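Local structure of NlpC/P60 domain-containing protein (Mycobacterium avium subsp. paratuberculosis, 3GT2) at residues N39-G44 against V52-S57; K70-R73 against A77-R80; M10-A15 against Q89-D94. The protein is of unknown function but carries an NlpC/P60 domain of the peptidase C40 family, to which cysteine-type peptidase activity is generally assigned. All coordinates share one frame; numbering follows the deposited sequence.

Contact 1 (N39-G44 against V52-S57); sequences NGPTRG and VGFDAS. With SO4 (sulfate ion), chain B.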
ATOM      1  N   ASN A  39       1.925  11.784   6.327  1.00 21.70           N
ATOM      2  CA  ASN A  39       1.065  12.954   6.492  1.00 29.85           C
ATOM      3  C   ASN A  39       0.292  13.346   5.237  1.00 30.16           C
ATOM      4  O   ASN A  39      -0.525  14.267   5.260  1.00 31.55           O
ATOM      5  CB  ASN A  39       1.879  14.138   7.012  1.00 33.79           C
ATOM      6  CG  ASN A  39       2.351  13.931   8.440  1.00 41.13           C
ATOM      7  OD1 ASN A  39       1.567  13.555   9.316  1.00 40.92           O
ATOM      8  ND2 ASN A  39       3.638  14.164   8.680  1.00 45.12           N
ATOM      9  N   GLY A  40       0.544  12.637   4.145  1.00 23.20           N
ATOM     10  CA  GLY A  40      -0.131  12.915   2.894  1.00 19.63           C
ATOM     11  C   GLY A  40       0.847  13.052   1.748  1.00 16.88           C
ATOM     12  O   GLY A  40       2.036  12.771   1.903  1.00 17.90           O
ATOM     13  N   PRO A  41       0.341  13.469   0.580  1.00 16.77           N
ATOM     14  CA  PRO A  41       1.138  13.630  -0.636  1.00 15.15           C
ATOM     15  C   PRO A  41       2.136  14.760  -0.456  1.00 17.14           C
ATOM     16  O   PRO A  41       1.814  15.725   0.232  1.00 17.87           O
ATOM     17  CB  PRO A  41       0.112  14.061  -1.692  1.00 23.39           C
ATOM     18  CG  PRO A  41      -1.221  14.008  -1.055  1.00 24.89           C
ATOM     19  CD  PRO A  41      -1.053  13.910   0.416  1.00 23.44           C
ATOM     20  N   THR A  42       3.306  14.644  -1.075  1.00 16.21           N
ATOM     21  CA  THR A  42       4.314  15.701  -1.051  1.00 17.02           C
ATOM     22  C   THR A  42       5.084  15.720  -2.360  1.00 19.95           C
ATOM     23  O   THR A  42       4.914  14.837  -3.205  1.00 19.49           O
ATOM     24  CB  THR A  42       5.321  15.475   0.091  1.00 25.70           C
ATOM     25  OG1 THR A  42       6.192  14.381  -0.234  1.00 24.76           O
ATOM     26  CG2 THR A  42       4.599  15.171   1.400  1.00 34.94           C
ATOM     27  N   ARG A  43       5.939  16.723  -2.550  1.00 23.99           N
ATOM     28  CA  ARG A  43       6.854  16.669  -3.684  1.00 20.82           C
ATOM     29  C   ARG A  43       7.785  15.465  -3.533  1.00 20.87           C
ATOM     30  O   ARG A  43       8.071  15.024  -2.421  1.00 21.66           O
ATOM     31  CB  ARG A  43       7.659  17.966  -3.810  1.00 20.92           C
ATOM     32  CG  ARG A  43       6.811  19.145  -4.221  1.00 28.94           C
ATOM     33  CD  ARG A  43       7.652  20.400  -4.362  1.00 31.82           C
ATOM     34  NE  ARG A  43       8.401  20.674  -3.146  1.00 36.64           N
ATOM     35  CZ  ARG A  43       9.333  21.617  -3.040  1.00 45.50           C
ATOM     36  NH1 ARG A  43       9.628  22.375  -4.088  1.00 47.57           N
ATOM     37  NH2 ARG A  43       9.975  21.795  -1.890  1.00 44.97           N
ATOM     38  N   GLY A  44       8.233  14.919  -4.657  1.00 25.19           N
ATOM     39  CA  GLY A  44       9.167  13.814  -4.630  1.00 25.58           C
ATOM     40  C   GLY A  44      10.572  14.289  -4.934  1.00 29.91           C
ATOM     41  O   GLY A  44      10.921  15.445  -4.670  1.00 26.31           O
ATOM     42  N   VAL A  52       3.567  17.334  -6.586  1.00 24.50           N
ATOM     43  CA  VAL A  52       3.007  16.863  -5.331  1.00 19.73           C
ATOM     44  C   VAL A  52       2.193  15.602  -5.589  1.00 17.08           C
ATOM     45  O   VAL A  52       1.273  15.593  -6.414  1.00 18.50           O
ATOM     46  CB  VAL A  52       2.103  17.928  -4.705  1.00 23.34           C
ATOM     47  CG1 VAL A  52       1.408  17.382  -3.467  1.00 24.27           C
ATOM     48  CG2 VAL A  52       2.927  19.161  -4.364  1.00 21.11           C
ATOM     49  N   GLY A  53       2.517  14.528  -4.886  1.00 18.61           N
ATOM     50  CA  GLY A  53       1.763  13.309  -5.082  1.00 16.71           C
ATOM     51  C   GLY A  53       2.255  12.169  -4.218  1.00 17.93           C
ATOM     52  O   GLY A  53       2.898  12.384  -3.186  1.00 18.12           O
ATOM     53  N   PHE A  54       1.944  10.950  -4.649  1.00 16.64           N
ATOM     54  CA  PHE A  54       2.395   9.753  -3.940  1.00 13.49           C
ATOM     55  C   PHE A  54       3.194   8.853  -4.871  1.00 14.94           C
ATOM     56  O   PHE A  54       2.891   8.759  -6.058  1.00 18.45           O
ATOM     57  CB  PHE A  54       1.189   8.920  -3.470  1.00 14.15           C
ATOM     58  CG  PHE A  54       0.519   9.419  -2.207  1.00 11.96           C
ATOM     59  CD1 PHE A  54       1.174   9.374  -0.993  1.00 14.97           C
ATOM     60  CD2 PHE A  54      -0.784   9.901  -2.244  1.00 14.89           C
ATOM     61  CE1 PHE A  54       0.546   9.801   0.168  1.00 15.39           C
ATOM     62  CE2 PHE A  54      -1.417  10.324  -1.095  1.00 15.57           C
ATOM     63  CZ  PHE A  54      -0.740  10.282   0.123  1.00 13.74           C
ATOM     64  N   ASP A  55       4.184   8.156  -4.324  1.00 13.95           N
ATOM     65  CA  ASP A  55       4.598   6.892  -4.933  1.00 13.49           C
ATOM     66  C   ASP A  55       3.948   5.773  -4.119  1.00 18.24           C
ATOM     67  O   ASP A  55       3.251   6.045  -3.155  1.00 16.22           O
ATOM     68  CB  ASP A  55       6.118   6.750  -5.048  1.00 17.74           C
ATOM     69  CG  ASP A  55       6.823   6.689  -3.707  1.00 28.04           C
ATOM     70  OD1 ASP A  55       6.152   6.735  -2.649  1.00 29.41           O
ATOM     71  OD2 ASP A  55       8.071   6.603  -3.716  1.00 29.48           O
ATOM     72  N   ALA A  56       4.155   4.523  -4.519  1.00 16.52           N
ATOM     73  CA  ALA A  56       3.482   3.394  -3.876  1.00 14.74           C
ATOM     74  C   ALA A  56       3.760   3.310  -2.372  1.00 15.24           C
ATOM     75  O   ALA A  56       2.839   3.157  -1.561  1.00 16.38           O
ATOM     76  CB  ALA A  56       3.903   2.087  -4.566  1.00 14.52           C
ATOM     77  N   SER A  57       5.030   3.413  -2.010  1.00 16.67           N
ATOM     78  CA  SER A  57       5.450   3.406  -0.616  1.00 19.73           C
ATOM     79  C   SER A  57       4.757   4.518   0.191  1.00 18.51           C
ATOM     80  O   SER A  57       4.241   4.281   1.287  1.00 16.08           O
ATOM     81  CB  SER A  57       6.976   3.569  -0.550  1.00 25.21           C
ATOM     82  OG  SER A  57       7.436   3.740   0.781  1.00 30.88           O
TER
HETATM   83  S   SO4 B 206       7.780  18.880   0.301  1.00 52.60           S
HETATM   84  O1  SO4 B 206       8.638  20.034   0.044  1.00 53.87           O
HETATM   85  O2  SO4 B 206       6.970  19.112   1.492  1.00 56.82           O
HETATM   86  O3  SO4 B 206       6.911  18.676  -0.850  1.00 50.27           O
HETATM   87  O4  SO4 B 206       8.594  17.690   0.521  1.00 57.32           O
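Thr42 and Gly53 pair in a short two-stranded antiparallel beta hairpin that leads into the start of helix 56-65 in the NlpC/P60 domain. In active members of the family the catalytic cysteine starts this helix, within an Asp-Cys-Ser-Gly motif; here the corresponding residue is probably Ala56, just after Asp55. Asp55 is the N-cap, and its OD1 bonds Gly58 N.

The strands join through a hydrogen-bonded pair. Gly53 N gives a nearly straight bond to Thr42 O, at 2.9 Å and 169°. Thr42 N returns a more bent bond to Gly53 O, at 3.1 Å. The acceptor Thr42 O also lies 3.5 Å from Val52 CA in a CA-H...O contact.

Beyond the pair the contact becomes apolar. Pro41 lies over one face of the Phe54 ring, with CB 4.3 Å from the ring centroid and 17° off its normal, a CH-pi contact. Pro41 CD reaches Phe54 CZ at 3.7 Å. Gln26 and Val29 touch both side chains, so this part of the hairpin packs on the preceding loop. Thr42 points away from Gly53, and its OG1 bonds both Arg43 O and Gly36 N.

At the outer end Arg43 CG rests against Val52 CG2. The Arg43 chain is bent at chi3 (-55°) and curls round a sulfate ion, probably from the crystallisation liquor. The sulfate meets the edge of the guanidinium in its plane. NE and NH2 both bond O1, and the backbone Arg43 N holds sulfate O3 at 2.8 Å.

Contact 2 (K70-R73 against A77-R80); sequences KLPR and AMYR. With EDO (1,2-ethanediol), chain D.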
ATOM      1  N   LYS A  70       3.178   2.840  11.769  1.00 17.33           N
ATOM      2  CA  LYS A  70       4.149   3.540  10.942  1.00 17.15           C
ATOM      3  C   LYS A  70       4.925   2.519  10.123  1.00 18.46           C
ATOM      4  O   LYS A  70       5.774   1.813  10.646  1.00 19.39           O
ATOM      5  CB  LYS A  70       5.104   4.370  11.807  1.00 20.21           C
ATOM      6  CG  LYS A  70       4.465   5.623  12.373  1.00 30.70           C
ATOM      7  CD  LYS A  70       5.427   6.418  13.246  1.00 35.43           C
ATOM      8  CE  LYS A  70       6.734   6.712  12.533  1.00 36.80           C
ATOM      9  NZ  LYS A  70       7.542   7.716  13.298  1.00 35.20           N
ATOM     10  N   LEU A  71       4.600   2.409   8.840  1.00 15.15           N
ATOM     11  CA  LEU A  71       5.299   1.473   7.975  1.00 15.01           C
ATOM     12  C   LEU A  71       6.663   2.002   7.596  1.00 13.10           C
ATOM     13  O   LEU A  71       6.860   3.218   7.512  1.00 16.61           O
ATOM     14  CB  LEU A  71       4.502   1.253   6.684  1.00 13.15           C
ATOM     15  CG  LEU A  71       3.179   0.506   6.835  1.00 14.13           C
ATOM     16  CD1 LEU A  71       2.464   0.490   5.492  1.00 13.51           C
ATOM     17  CD2 LEU A  71       3.414  -0.918   7.328  1.00 18.71           C
ATOM     18  N   PRO A  72       7.616   1.089   7.358  1.00 15.86           N
ATOM     19  CA  PRO A  72       8.915   1.501   6.816  1.00 17.46           C
ATOM     20  C   PRO A  72       8.774   2.172   5.460  1.00 19.31           C
ATOM     21  O   PRO A  72       7.825   1.917   4.695  1.00 17.99           O
ATOM     22  CB  PRO A  72       9.678   0.183   6.642  1.00 17.29           C
ATOM     23  CG  PRO A  72       8.915  -0.850   7.429  1.00 17.94           C
ATOM     24  CD  PRO A  72       7.508  -0.361   7.590  1.00 15.72           C
ATOM     25  N   ARG A  73       9.731   3.037   5.157  1.00 17.20           N
ATOM     26  CA  ARG A  73       9.828   3.608   3.835  1.00 18.93           C
ATOM     27  C   ARG A  73      10.415   2.528   2.937  1.00 22.27           C
ATOM     28  O   ARG A  73      11.269   1.750   3.370  1.00 24.86           O
ATOM     29  CB  ARG A  73      10.690   4.879   3.841  1.00 21.47           C
ATOM     30  CG  ARG A  73       9.969   6.117   4.413  1.00 31.85           C
ATOM     31  CD  ARG A  73      10.451   6.520   5.821  1.00 39.73           C
ATOM     32  NE  ARG A  73       9.382   7.108   6.640  1.00 32.87           N
ATOM     33  CZ  ARG A  73       9.579   7.777   7.774  1.00 41.14           C
ATOM     34  NH1 ARG A  73      10.809   7.971   8.233  1.00 48.75           N
ATOM     35  NH2 ARG A  73       8.546   8.254   8.456  1.00 35.70           N
ATOM     36  N   ALA A  77      11.391  -2.760   2.178  1.00 21.34           N
ATOM     37  CA  ALA A  77      11.420  -2.849   3.633  1.00 19.63           C
ATOM     38  C   ALA A  77      10.079  -3.313   4.196  1.00 20.07           C
ATOM     39  O   ALA A  77      10.033  -4.016   5.204  1.00 22.14           O
ATOM     40  CB  ALA A  77      11.823  -1.503   4.249  1.00 19.94           C
HETATM   41  N   MSE A  78       8.981  -2.910   3.558  1.00 19.24           N
HETATM   42  CA  MSE A  78       7.663  -3.383   3.988  1.00 16.87           C
HETATM   43  C   MSE A  78       7.547  -4.892   3.817  1.00 18.44           C
HETATM   44  O   MSE A  78       6.858  -5.560   4.585  1.00 19.76           O
HETATM   45  CB  MSE A  78       6.550  -2.690   3.205  1.00 14.36           C
HETATM   46  CG  MSE A  78       6.399  -1.225   3.503  1.00 19.92           C
HETATM   47 SE   MSE A  78       5.163  -0.354   2.269  1.00 23.46          SE
HETATM   48  CE  MSE A  78       5.465   1.468   2.855  1.00 19.97           C
ATOM     49  N   TYR A  79       8.224  -5.425   2.801  1.00 17.89           N
ATOM     50  CA  TYR A  79       8.182  -6.850   2.506  1.00 17.73           C
ATOM     51  C   TYR A  79       8.809  -7.643   3.641  1.00 21.46           C
ATOM     52  O   TYR A  79       8.607  -8.839   3.747  1.00 23.24           O
ATOM     53  CB  TYR A  79       8.955  -7.133   1.227  1.00 16.28           C
ATOM     54  CG  TYR A  79       8.693  -8.489   0.621  1.00 16.74           C
ATOM     55  CD1 TYR A  79       7.409  -8.860   0.231  1.00 18.31           C
ATOM     56  CD2 TYR A  79       9.733  -9.390   0.413  1.00 18.30           C
ATOM     57  CE1 TYR A  79       7.164 -10.096  -0.337  1.00 21.36           C
ATOM     58  CE2 TYR A  79       9.494 -10.633  -0.153  1.00 23.02           C
ATOM     59  CZ  TYR A  79       8.203 -10.975  -0.529  1.00 23.64           C
ATOM     60  OH  TYR A  79       7.935 -12.195  -1.098  1.00 20.32           O
ATOM     61  N   ARG A  80       9.573  -6.964   4.487  1.00 21.93           N
ATOM     62  CA  ARG A  80      10.315  -7.637   5.552  1.00 23.95           C
ATOM     63  C   ARG A  80       9.715  -7.440   6.939  1.00 26.48           C
ATOM     64  O   ARG A  80      10.334  -7.783   7.946  1.00 29.64           O
ATOM     65  CB  ARG A  80      11.778  -7.185   5.538  1.00 26.63           C
ATOM     66  CG  ARG A  80      12.511  -7.603   4.269  1.00 27.26           C
ATOM     67  CD  ARG A  80      13.839  -6.872   4.132  1.00 36.19           C
ATOM     68  NE  ARG A  80      14.739  -7.183   5.238  1.00 42.30           N
ATOM     69  CZ  ARG A  80      15.465  -8.293   5.319  1.00 46.86           C
ATOM     70  NH1 ARG A  80      15.399  -9.206   4.359  1.00 46.59           N
ATOM     71  NH2 ARG A  80      16.255  -8.492   6.365  1.00 50.46           N
TER
HETATM   72  C1  EDO D 208       9.167   5.780  15.403  1.00 45.20           C
HETATM   73  O1  EDO D 208      10.367   6.265  14.869  1.00 49.95           O
HETATM   74  C2  EDO D 208       8.616   6.481  16.644  1.00 44.61           C
HETATM   75  O2  EDO D 208       7.518   7.339  16.483  1.00 47.93           O
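Met78, a selenomethionine, has CG beside its backbone N (chi1 -68°) and an extended chain beyond it (chi2 171°, chi3 -173°), which carries the methyl CE to Leu71 and Pro72. Met78 CE lies 4.0 Å from Leu71 CB. Met78 CE also presses on the backbone, 3.0 Å from Pro72 O, which is tight for a methyl against a carbonyl oxygen. The Leu71 and Met78 side chains meet at about a right angle, with the terminal methyl CE of Met78 against CB and CD1 of Leu71.

Pro72 fills the other half of the contact. Pro72 CB touches Ala77 CB at 3.6 Å. The Ala77 methyl, CB, also reaches the backbone beyond the proline, 3.4 Å from Arg73 O. Pro72 CD is further off, 4.3 Å from Met78 CG. The contact between the two segments is thus van der Waals packing, in which a proline and a leucine of the loop meet Ala77 and Met78 of the short helix 75-78. Backbone bonding lies within the second segment, where Arg80 N bonds Ala77 O at 3.1 Å.

The charged side chains of the loop turn elsewhere. Arg73 NE bonds Gln61 OE1. Lys70 NZ bonds O2 of a 1,2-ethanediol molecule at 3.2 Å, probably a guest from the crystallisation liquor.

The segment 70-73 lies in the loop between helix 56-65 and helix 75-78 and folds back on the latter. Ser74, between the two segments, bonds Ala77 N through its hydroxyl. Helix 56-65 backs Leu71 and Met78: Tyr64 touches the first, and Ser57, Met60 and Gln61 touch the second.

Contact 3 (M10-A15 against Q89-D94); sequences MDYQQA and QARKGD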
HETATM    1  N   MSE A  10     -12.307  -7.954  16.000  1.00 25.61           N
HETATM    2  CA  MSE A  10     -12.950  -6.658  15.790  1.00 25.55           C
HETATM    3  C   MSE A  10     -11.929  -5.554  15.533  1.00 26.96           C
HETATM    4  O   MSE A  10     -12.100  -4.748  14.625  1.00 25.38           O
HETATM    5  CB  MSE A  10     -13.826  -6.265  16.980  1.00 30.26           C
HETATM    6  CG  MSE A  10     -14.542  -4.946  16.776  1.00 30.31           C
HETATM    7 SE   MSE A  10     -15.659  -4.461  18.313  1.00 54.17          SE
HETATM    8  CE  MSE A  10     -14.268  -4.366  19.690  1.00 45.46           C
ATOM      9  N   ASP A  11     -10.863  -5.522  16.326  1.00 28.77           N
ATOM     10  CA  ASP A  11      -9.831  -4.502  16.143  1.00 28.46           C
ATOM     11  C   ASP A  11      -9.195  -4.611  14.762  1.00 24.89           C
ATOM     12  O   ASP A  11      -8.973  -3.606  14.087  1.00 25.38           O
ATOM     13  CB  ASP A  11      -8.765  -4.595  17.238  1.00 35.30           C
ATOM     14  CG  ASP A  11      -9.236  -4.009  18.560  1.00 47.41           C
ATOM     15  OD1 ASP A  11     -10.359  -3.461  18.602  1.00 50.58           O
ATOM     16  OD2 ASP A  11      -8.483  -4.094  19.557  1.00 51.39           O
ATOM     17  N   TYR A  12      -8.909  -5.841  14.352  1.00 24.39           N
ATOM     18  CA  TYR A  12      -8.373  -6.124  13.025  1.00 23.47           C
ATOM     19  C   TYR A  12      -9.319  -5.614  11.940  1.00 23.53           C
ATOM     20  O   TYR A  12      -8.906  -4.917  11.027  1.00 25.55           O
ATOM     21  CB  TYR A  12      -8.163  -7.631  12.887  1.00 26.31           C
ATOM     22  CG  TYR A  12      -7.876  -8.125  11.491  1.00 28.24           C
ATOM     23  CD1 TYR A  12      -6.767  -7.681  10.785  1.00 27.95           C
ATOM     24  CD2 TYR A  12      -8.696  -9.070  10.892  1.00 32.17           C
ATOM     25  CE1 TYR A  12      -6.494  -8.153   9.510  1.00 27.70           C
ATOM     26  CE2 TYR A  12      -8.433  -9.550   9.621  1.00 33.51           C
ATOM     27  CZ  TYR A  12      -7.333  -9.086   8.933  1.00 32.76           C
ATOM     28  OH  TYR A  12      -7.074  -9.560   7.663  1.00 33.49           O
ATOM     29  N   GLN A  13     -10.597  -5.958  12.056  1.00 24.02           N
ATOM     30  CA  GLN A  13     -11.596  -5.511  11.093  1.00 22.68           C
ATOM     31  C   GLN A  13     -11.759  -3.994  11.097  1.00 25.38           C
ATOM     32  O   GLN A  13     -11.907  -3.364  10.046  1.00 22.91           O
ATOM     33  CB  GLN A  13     -12.937  -6.189  11.379  1.00 22.74           C
ATOM     34  CG  GLN A  13     -12.906  -7.699  11.205  1.00 26.92           C
ATOM     35  CD  GLN A  13     -14.078  -8.384  11.891  1.00 32.63           C
ATOM     36  OE1 GLN A  13     -14.175  -9.617  11.908  1.00 33.39           O
ATOM     37  NE2 GLN A  13     -14.971  -7.583  12.468  1.00 28.02           N
ATOM     38  N   GLN A  14     -11.741  -3.407  12.287  1.00 24.57           N
ATOM     39  CA  GLN A  14     -11.872  -1.967  12.405  1.00 23.80           C
ATOM     40  C   GLN A  14     -10.671  -1.257  11.801  1.00 21.38           C
ATOM     41  O   GLN A  14     -10.822  -0.267  11.081  1.00 23.87           O
ATOM     42  CB  GLN A  14     -12.008  -1.573  13.865  1.00 29.49           C
ATOM     43  CG  GLN A  14     -13.419  -1.326  14.315  1.00 35.05           C
ATOM     44  CD  GLN A  14     -13.450  -0.684  15.685  1.00 39.63           C
ATOM     45  OE1 GLN A  14     -13.275  -1.358  16.698  1.00 42.39           O
ATOM     46  NE2 GLN A  14     -13.653   0.629  15.722  1.00 38.54           N
ATOM     47  N   ALA A  15      -9.475  -1.763  12.098  1.00 21.99           N
ATOM     48  CA  ALA A  15      -8.253  -1.188  11.532  1.00 23.96           C
ATOM     49  C   ALA A  15      -8.262  -1.296  10.014  1.00 23.78           C
ATOM     50  O   ALA A  15      -7.972  -0.339   9.307  1.00 21.62           O
ATOM     51  CB  ALA A  15      -7.021  -1.876  12.112  1.00 25.55           C
ATOM     52  N   GLN A  89      -4.584 -17.054   0.446  1.00 26.60           N
ATOM     53  CA  GLN A  89      -5.199 -16.770   1.737  1.00 25.02           C
ATOM     54  C   GLN A  89      -5.269 -15.266   2.003  1.00 21.68           C
ATOM     55  O   GLN A  89      -5.422 -14.819   3.137  1.00 28.18           O
ATOM     56  CB  GLN A  89      -4.444 -17.503   2.844  1.00 32.19           C
ATOM     57  CG  GLN A  89      -4.428 -19.015   2.598  1.00 38.22           C
ATOM     58  CD  GLN A  89      -3.661 -19.803   3.639  1.00 45.28           C
ATOM     59  OE1 GLN A  89      -2.835 -19.259   4.367  1.00 47.53           O
ATOM     60  NE2 GLN A  89      -3.927 -21.105   3.704  1.00 47.58           N
ATOM     61  N   ALA A  90      -5.163 -14.494   0.935  1.00 19.29           N
ATOM     62  CA  ALA A  90      -5.165 -13.037   1.040  1.00 20.41           C
ATOM     63  C   ALA A  90      -6.488 -12.524   1.599  1.00 23.11           C
ATOM     64  O   ALA A  90      -7.550 -13.066   1.303  1.00 21.04           O
ATOM     65  CB  ALA A  90      -4.892 -12.416  -0.319  1.00 24.24           C
ATOM     66  N   ARG A  91      -6.410 -11.481   2.417  1.00 18.23           N
ATOM     67  CA  ARG A  91      -7.599 -10.791   2.923  1.00 16.09           C
ATOM     68  C   ARG A  91      -7.447  -9.308   2.623  1.00 17.83           C
ATOM     69  O   ARG A  91      -6.326  -8.813   2.487  1.00 20.19           O
ATOM     70  CB  ARG A  91      -7.739 -10.977   4.435  1.00 22.82           C
ATOM     71  CG  ARG A  91      -8.150 -12.388   4.867  1.00 27.64           C
ATOM     72  CD  ARG A  91      -8.235 -12.482   6.381  1.00 37.97           C
ATOM     73  NE  ARG A  91      -8.551 -13.835   6.836  1.00 52.00           N
ATOM     74  CZ  ARG A  91      -8.291 -14.293   8.058  1.00 61.78           C
ATOM     75  NH1 ARG A  91      -7.703 -13.509   8.953  1.00 63.45           N
ATOM     76  NH2 ARG A  91      -8.611 -15.540   8.387  1.00 64.96           N
ATOM     77  N   LYS A  92      -8.558  -8.583   2.540  1.00 18.19           N
ATOM     78  CA  LYS A  92      -8.456  -7.145   2.308  1.00 19.89           C
ATOM     79  C   LYS A  92      -7.588  -6.515   3.396  1.00 17.96           C
ATOM     80  O   LYS A  92      -7.651  -6.913   4.560  1.00 20.53           O
ATOM     81  CB  LYS A  92      -9.833  -6.484   2.229  1.00 27.23           C
ATOM     82  CG  LYS A  92     -10.661  -6.577   3.478  1.00 30.56           C
ATOM     83  CD  LYS A  92     -12.043  -5.973   3.231  1.00 42.07           C
ATOM     84  CE  LYS A  92     -12.916  -6.040   4.475  1.00 50.32           C
ATOM     85  NZ  LYS A  92     -13.987  -5.001   4.453  1.00 53.96           N
ATOM     86  N   GLY A  93      -6.745  -5.566   3.004  1.00 15.93           N
ATOM     87  CA  GLY A  93      -5.800  -4.950   3.923  1.00 19.38           C
ATOM     88  C   GLY A  93      -4.395  -5.535   3.823  1.00 16.94           C
ATOM     89  O   GLY A  93      -3.432  -4.929   4.291  1.00 18.68           O
ATOM     90  N   ASP A  94      -4.270  -6.713   3.215  1.00 16.55           N
ATOM     91  CA  ASP A  94      -2.959  -7.318   3.014  1.00 12.70           C
ATOM     92  C   ASP A  94      -2.204  -6.564   1.922  1.00 18.86           C
ATOM     93  O   ASP A  94      -2.817  -5.986   1.024  1.00 21.36           O
ATOM     94  CB  ASP A  94      -3.085  -8.795   2.630  1.00 15.39           C
ATOM     95  CG  ASP A  94      -3.529  -9.671   3.792  1.00 23.53           C
ATOM     96  OD1 ASP A  94      -3.490  -9.207   4.955  1.00 23.03           O
ATOM     97  OD2 ASP A  94      -3.917 -10.832   3.538  1.00 23.36           O
TER
HETATM   98  O   HOH W   1      -5.489  -8.007   6.211  1.00 24.70           O
HETATM   99  O   HOH W   2      -9.373  -8.320   6.289  1.00 37.71           O
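Tyr12 OH is gripped by two waters, and both also bond Lys92 O. The first accepts the phenol proton at 2.7 Å from Tyr12 OH. It donates to Lys92 O and to Asp94 OD1, the latter at 2.6 Å. The second water donates to both Tyr12 OH and Lys92 O, the latter at 2.8 Å. The polar link from the phenol to the loop runs through these waters, since Tyr12 OH and Lys92 O are 4.1 Å apart, too far to bond directly.

Tyr12 CG is anti to the backbone N (chi1 168°), which sends the ring out from helix 7-24. Tyr12 OH comes to rest beside the aliphatic part of Arg91, 3.4 Å from Arg91 CD. The two side chains cross at about a right angle, and ring and guanidinium planes are 53° apart.

Asp94 also steadies its own loop. Asp94 OD2 takes a bond from Arg91 N at 2.8 Å and 166°, met from above the carboxylate plane. The same oxygen forms a salt bridge with Arg138 of strand 136-138, whose side chain also touches Tyr12. Within the loop, Arg91 to Asp94 form a type II beta turn, closed by Asp94 N to Arg91 O, with Gly93 at its third position, where a positive phi suits glycine.

From the N terminus the chain first runs through helix 7-24, which supplies one side of contact 3. Its partner, 89-94, comes 74 residues later, so contact 3 closes a long loop. Contacts 1 and 2 both fall within that loop and follow one another in series. Contact 1 closes the hairpin of strands 42-43 and 52-53, and contact 2 closes a tight loop in which the chain passes from 70-73 into helix 75-78. Helix 56-65 links these two, and they touch where Ser57 O meets Met78 CE at 3.4 Å. Contacts 1 and 3 lie on opposite sides of the chain's centre, with centres about 24 Å apart. Contact 3 ties the N-terminal helix to the loop entering strand 95-98.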